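Local coordinates for protein putative (Helicobacter pylori, PDB 4O8S) that belongs to the nucleotidyltransferase superfamily and probably transfers nucleotidyl groups from nucleoside triphosphates, at residues E44-L56 and T99-K111. Numbering follows the deposited sequence.
Sequences EDLDFDCHKKINL and TLKLEISYRDAPK
Leu46 N donates to Lys101 O at 2.9 Å, and Glu103 N returns a bond to Leu46 O. The parallel pairing of 46-50 with 99-106 continues as Phe48 N bonds Glu103 O, Ser105 N bonds Phe48 O and Cys50 N bonds Ser105 O; the last link, Arg107 N to Cys50 O, is weak. Ahead of the first bond a water accepts from Lys101 N (2.8 Å) and donates to Glu44 O and Asp45 OD1, bridging the strands.

Asp47, Asp49, Glu103 and Ser105 line one sheet face. With CG anti to the backbone N (chi1 -155°), Asp47 brings OD1 to 3.2 Å from Glu103 O, two acceptors with no bond between them, while the Glu103 carboxylate turns to Arg84. Asp49 is buried, its carboxylate salt-bridged to Lys28 and Arg128; Arg128 also binds Asp108 O, whereas Lys28 approaches Asp108 OD2 only weakly. In the model that poorly ordered carboxylate accepts from Ser105 OG through the anti lone pair of OD2 (2.8 Å).

On the other face Leu102 CD2 packs against Phe48 CE1 (3.9 Å). Lys53 CE makes a CH-pi contact over one face of Tyr106, Ile104 CG2 lies toward the rim of the opposite face, and Lys53 NZ salt-bridges Asp78. A water joins Tyr106 OH to Ile54 N. The pairing gathers Asp45, Asp47 and Glu103, as in the metal-binding carboxylate triad of the nucleotidyltransferase fold, though no metal is seen here.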
loop_
_atom_site.group_PDB
_atom_site.type_symbol
_atom_site.label_atom_id
_atom_site.label_comp_id
_atom_site.label_asym_id
_atom_site.label_seq_id
_atom_site.Cartn_x
_atom_site.Cartn_y
_atom_site.Cartn_z
ATOM N N GLU A 44 -2.172 2.477 -8.395
ATOM C CA GLU A 44 -3.143 3.383 -9.012
ATOM C C GLU A 44 -4.329 3.808 -8.134
ATOM O O GLU A 44 -5.034 4.742 -8.499
ATOM C CB GLU A 44 -3.714 2.775 -10.313
ATOM C CG GLU A 44 -2.742 1.943 -11.128
ATOM C CD GLU A 44 -3.456 1.081 -12.177
ATOM O OE1 GLU A 44 -4.189 0.136 -11.785
ATOM O OE2 GLU A 44 -3.285 1.351 -13.387
ATOM N N ASP A 45 -4.586 3.117 -7.026
ATOM C CA ASP A 45 -5.734 3.459 -6.174
ATOM C C ASP A 45 -5.301 4.275 -4.944
ATOM O O ASP A 45 -4.165 4.141 -4.484
ATOM C CB ASP A 45 -6.452 2.182 -5.710
ATOM C CG ASP A 45 -6.963 1.338 -6.876
ATOM O OD1 ASP A 45 -7.270 1.925 -7.948
ATOM O OD2 ASP A 45 -7.062 0.091 -6.718
ATOM N N LEU A 46 -6.191 5.110 -4.402
ATOM C CA LEU A 46 -5.876 5.802 -3.157
ATOM C C LEU A 46 -6.731 5.232 -2.029
ATOM O O LEU A 46 -7.971 5.126 -2.163
ATOM C CB LEU A 46 -6.098 7.310 -3.283
ATOM C CG LEU A 46 -5.163 8.140 -4.166
ATOM C CD1 LEU A 46 -5.651 9.571 -4.197
ATOM C CD2 LEU A 46 -3.736 8.091 -3.633
ATOM N N ASP A 47 -6.085 4.853 -0.926
ATOM C CA ASP A 47 -6.789 4.277 0.214
ATOM C C ASP A 47 -6.384 5.016 1.493
ATOM O O ASP A 47 -5.183 5.178 1.778
ATOM C CB ASP A 47 -6.455 2.781 0.331
ATOM C CG ASP A 47 -7.544 1.983 1.038
ATOM O OD1 ASP A 47 -8.666 2.517 1.263
ATOM O OD2 ASP A 47 -7.299 0.796 1.348
ATOM N N PHE A 48 -7.380 5.457 2.260
ATOM C CA PHE A 48 -7.128 6.242 3.471
ATOM C C PHE A 48 -7.815 5.664 4.690
ATOM O O PHE A 48 -8.814 4.922 4.571
ATOM C CB PHE A 48 -7.659 7.663 3.307
ATOM C CG PHE A 48 -7.019 8.444 2.203
ATOM C CD1 PHE A 48 -7.542 8.399 0.919
ATOM C CD2 PHE A 48 -5.930 9.277 2.459
ATOM C CE1 PHE A 48 -6.965 9.168 -0.124
ATOM C CE2 PHE A 48 -5.351 10.035 1.441
ATOM C CZ PHE A 48 -5.867 9.976 0.144
ATOM N N ASP A 49 -7.280 5.998 5.861
ATOM C CA ASP A 49 -8.023 5.881 7.120
ATOM C C ASP A 49 -8.296 7.306 7.558
ATOM O O ASP A 49 -7.511 8.205 7.253
ATOM C CB ASP A 49 -7.199 5.216 8.223
ATOM C CG ASP A 49 -7.094 3.725 8.062
ATOM O OD1 ASP A 49 -8.030 3.101 7.492
ATOM O OD2 ASP A 49 -6.062 3.172 8.506
ATOM N N CYS A 50 -9.404 7.513 8.261
ATOM C CA CYS A 50 -9.721 8.812 8.826
ATOM C C CYS A 50 -10.672 8.603 9.995
ATOM O O CYS A 50 -11.573 7.769 9.911
ATOM C CB CYS A 50 -10.396 9.687 7.776
ATOM S SG CYS A 50 -10.291 11.465 8.128
ATOM N N HIS A 51 -10.496 9.350 11.080
ATOM C CA HIS A 51 -11.353 9.145 12.253
ATOM C C HIS A 51 -12.681 9.913 12.181
ATOM O O HIS A 51 -13.607 9.624 12.948
ATOM C CB HIS A 51 -10.616 9.492 13.548
ATOM C CG HIS A 51 -10.483 10.962 13.784
ATOM N ND1 HIS A 51 -9.434 11.704 13.286
ATOM C CD2 HIS A 51 -11.277 11.834 14.453
ATOM C CE1 HIS A 51 -9.581 12.969 13.649
ATOM N NE2 HIS A 51 -10.694 13.073 14.354
ATOM N N LYS A 52 -12.780 10.888 11.277
ATOM C CA LYS A 52 -14.053 11.582 11.075
ATOM C C LYS A 52 -14.272 12.009 9.624
ATOM O O LYS A 52 -13.345 11.984 8.800
ATOM C CB LYS A 52 -14.152 12.811 11.982
ATOM C CG LYS A 52 -13.303 13.988 11.501
ATOM C CD LYS A 52 -13.196 15.065 12.580
ATOM C CE LYS A 52 -12.170 16.127 12.192
ATOM N NZ LYS A 52 -11.801 17.025 13.333
ATOM N N LYS A 53 -15.504 12.410 9.326
ATOM C CA LYS A 53 -15.870 12.891 7.995
ATOM C C LYS A 53 -15.208 14.223 7.653
ATOM O O LYS A 53 -14.943 15.035 8.541
ATOM C CB LYS A 53 -17.391 13.050 7.893
ATOM C CG LYS A 53 -18.072 12.008 7.013
ATOM C CD LYS A 53 -18.001 10.621 7.638
ATOM C CE LYS A 53 -18.597 9.566 6.704
ATOM N NZ LYS A 53 -20.038 9.798 6.409
ATOM N N ILE A 54 -14.952 14.438 6.362
ATOM C CA ILE A 54 -14.396 15.697 5.861
ATOM C C ILE A 54 -15.095 16.107 4.553
ATOM O O ILE A 54 -15.962 15.377 4.049
ATOM C CB ILE A 54 -12.875 15.591 5.596
ATOM C CG1 ILE A 54 -12.604 14.677 4.401
ATOM C CG2 ILE A 54 -12.131 15.105 6.837
ATOM C CD1 ILE A 54 -11.599 15.240 3.399
ATOM N N ASN A 55 -14.725 17.264 4.001
ATOM C CA ASN A 55 -15.278 17.679 2.716
ATOM C C ASN A 55 -14.432 17.097 1.583
ATOM O O ASN A 55 -13.698 17.817 0.900
ATOM C CB ASN A 55 -15.384 19.215 2.613
ATOM C CG ASN A 55 -16.170 19.685 1.372
ATOM O OD1 ASN A 55 -16.672 18.874 0.576
ATOM N ND2 ASN A 55 -16.283 21.006 1.214
ATOM N N LEU A 56 -14.562 15.787 1.388
ATOM C CA LEU A 56 -13.777 15.059 0.407
ATOM C C LEU A 56 -13.958 15.626 -0.993
ATOM O O LEU A 56 -12.978 15.913 -1.689
ATOM C CB LEU A 56 -14.162 13.574 0.436
ATOM C CG LEU A 56 -13.275 12.614 -0.357
ATOM C CD1 LEU A 56 -13.726 12.486 -1.801
ATOM C CD2 LEU A 56 -11.796 13.043 -0.273
ATOM N N THR A 99 -10.000 6.758 -14.651
ATOM C CA THR A 99 -10.620 6.665 -13.340
ATOM C C THR A 99 -9.567 6.554 -12.231
ATOM O O THR A 99 -8.647 5.729 -12.321
ATOM C CB THR A 99 -11.575 5.451 -13.264
ATOM O OG1 THR A 99 -12.633 5.612 -14.226
ATOM C CG2 THR A 99 -12.180 5.322 -11.856
ATOM N N LEU A 100 -9.706 7.394 -11.206
ATOM C CA LEU A 100 -8.969 7.234 -9.956
ATOM C C LEU A 100 -9.926 6.767 -8.869
ATOM O O LEU A 100 -10.887 7.470 -8.531
ATOM C CB LEU A 100 -8.310 8.551 -9.523
ATOM C CG LEU A 100 -7.689 8.542 -8.118
ATOM C CD1 LEU A 100 -6.637 7.458 -8.031
ATOM C CD2 LEU A 100 -7.066 9.890 -7.792
ATOM N N LYS A 101 -9.680 5.578 -8.327
ATOM C CA LYS A 101 -10.485 5.075 -7.222
ATOM C C LYS A 101 -9.957 5.606 -5.894
ATOM O O LYS A 101 -8.754 5.521 -5.609
ATOM C CB LYS A 101 -10.524 3.538 -7.203
ATOM C CG LYS A 101 -11.262 2.989 -5.962
ATOM C CD LYS A 101 -11.747 1.542 -6.132
ATOM C CE LYS A 101 -10.611 0.527 -6.178
ATOM N NZ LYS A 101 -11.143 -0.877 -6.180
ATOM N N LEU A 102 -10.850 6.167 -5.083
ATOM C CA LEU A 102 -10.458 6.718 -3.784
ATOM C C LEU A 102 -11.355 6.107 -2.725
ATOM O O LEU A 102 -12.579 6.248 -2.775
ATOM C CB LEU A 102 -10.587 8.244 -3.787
ATOM C CG LEU A 102 -9.893 9.069 -2.704
ATOM C CD1 LEU A 102 -9.798 10.507 -3.165
ATOM C CD2 LEU A 102 -10.647 9.005 -1.378
ATOM N N GLU A 103 -10.746 5.416 -1.771
ATOM C CA GLU A 103 -11.495 4.779 -0.699
ATOM C C GLU A 103 -11.073 5.259 0.677
ATOM O O GLU A 103 -9.882 5.512 0.935
ATOM C CB GLU A 103 -11.333 3.269 -0.768
ATOM C CG GLU A 103 -12.047 2.617 -1.939
ATOM C CD GLU A 103 -12.466 1.197 -1.600
ATOM O OE1 GLU A 103 -12.767 0.936 -0.399
ATOM O OE2 GLU A 103 -12.481 0.350 -2.522
ATOM N N ILE A 104 -12.045 5.364 1.576
ATOM C CA ILE A 104 -11.762 5.753 2.944
ATOM C C ILE A 104 -12.427 4.775 3.900
ATOM O O ILE A 104 -13.589 4.372 3.692
ATOM C CB ILE A 104 -12.296 7.166 3.249
ATOM C CG1 ILE A 104 -12.035 8.106 2.068
ATOM C CG2 ILE A 104 -11.692 7.713 4.549
ATOM C CD1 ILE A 104 -12.628 9.499 2.255
ATOM N N SER A 105 -11.702 4.401 4.952
ATOM C CA SER A 105 -12.278 3.662 6.069
ATOM C C SER A 105 -12.296 4.561 7.313
ATOM O O SER A 105 -11.268 5.155 7.652
ATOM C CB SER A 105 -11.477 2.383 6.341
ATOM O OG SER A 105 -11.841 1.845 7.613
ATOM N N TYR A 106 -13.457 4.680 7.973
ATOM C CA TYR A 106 -13.600 5.491 9.195
ATOM C C TYR A 106 -13.473 4.623 10.466
ATOM O O TYR A 106 -13.733 3.424 10.406
ATOM C CB TYR A 106 -14.920 6.291 9.155
ATOM C CG TYR A 106 -15.028 7.175 7.922
ATOM C CD1 TYR A 106 -14.362 8.394 7.865
ATOM C CD2 TYR A 106 -15.762 6.781 6.811
ATOM C CE1 TYR A 106 -14.414 9.198 6.746
ATOM C CE2 TYR A 106 -15.826 7.590 5.671
ATOM C CZ TYR A 106 -15.141 8.794 5.653
ATOM O OH TYR A 106 -15.183 9.622 4.548
ATOM N N ARG A 107 -13.036 5.208 11.586
ATOM C CA ARG A 107 -12.740 4.466 12.841
ATOM C C ARG A 107 -11.845 3.213 12.687
ATOM O O ARG A 107 -11.845 2.307 13.528
ATOM C CB ARG A 107 -14.020 4.125 13.625
ATOM C CG ARG A 107 -13.825 3.956 15.144
ATOM C CD ARG A 107 -13.634 5.293 15.850
ATOM N NE ARG A 107 -12.241 5.567 16.203
ATOM C CZ ARG A 107 -11.833 6.687 16.795
ATOM N NH1 ARG A 107 -12.710 7.634 17.092
ATOM N NH2 ARG A 107 -10.550 6.863 17.086
ATOM N N ASP A 108 -11.099 3.172 11.591
ATOM C CA ASP A 108 -9.996 2.248 11.421
ATOM C C ASP A 108 -8.844 3.017 12.047
ATOM O O ASP A 108 -7.854 2.450 12.514
ATOM C CB ASP A 108 -9.736 2.083 9.923
ATOM C CG ASP A 108 -9.262 0.690 9.544
ATOM O OD1 ASP A 108 -8.390 0.131 10.248
ATOM O OD2 ASP A 108 -9.763 0.162 8.524
ATOM N N ALA A 109 -9.053 4.333 12.087
ATOM C CA ALA A 109 -8.007 5.350 12.191
ATOM C C ALA A 109 -6.867 5.095 13.160
ATOM O O ALA A 109 -7.086 4.710 14.315
ATOM C CB ALA A 109 -8.629 6.713 12.462
ATOM N N PRO A 110 -5.637 5.331 12.682
ATOM C CA PRO A 110 -4.464 5.307 13.556
ATOM C C PRO A 110 -4.548 6.468 14.538
ATOM O O PRO A 110 -5.159 7.497 14.221
ATOM C CB PRO A 110 -3.299 5.531 12.581
ATOM C CG PRO A 110 -3.906 6.259 11.412
ATOM C CD PRO A 110 -5.300 5.716 11.295
ATOM N N LYS A 111 -3.968 6.299 15.722
ATOM C CA LYS A 111 -3.767 7.428 16.617
ATOM C C LYS A 111 -2.888 8.443 15.884
ATOM O O LYS A 111 -2.093 8.071 15.015
ATOM C CB LYS A 111 -3.094 6.970 17.920
ATOM C CG LYS A 111 -3.963 6.058 18.780
ATOM C CD LYS A 111 -3.232 5.585 20.037
ATOM C CE LYS A 111 -2.756 6.754 20.897
ATOM N NZ LYS A 111 -2.303 6.316 22.257
HETATM O O HOH W 1 -7.596 3.966 -9.407
HETATM O O HOH W 2 -5.691 0.716 8.656
HETATM O O HOH W 3 -14.935 12.229 4.756
#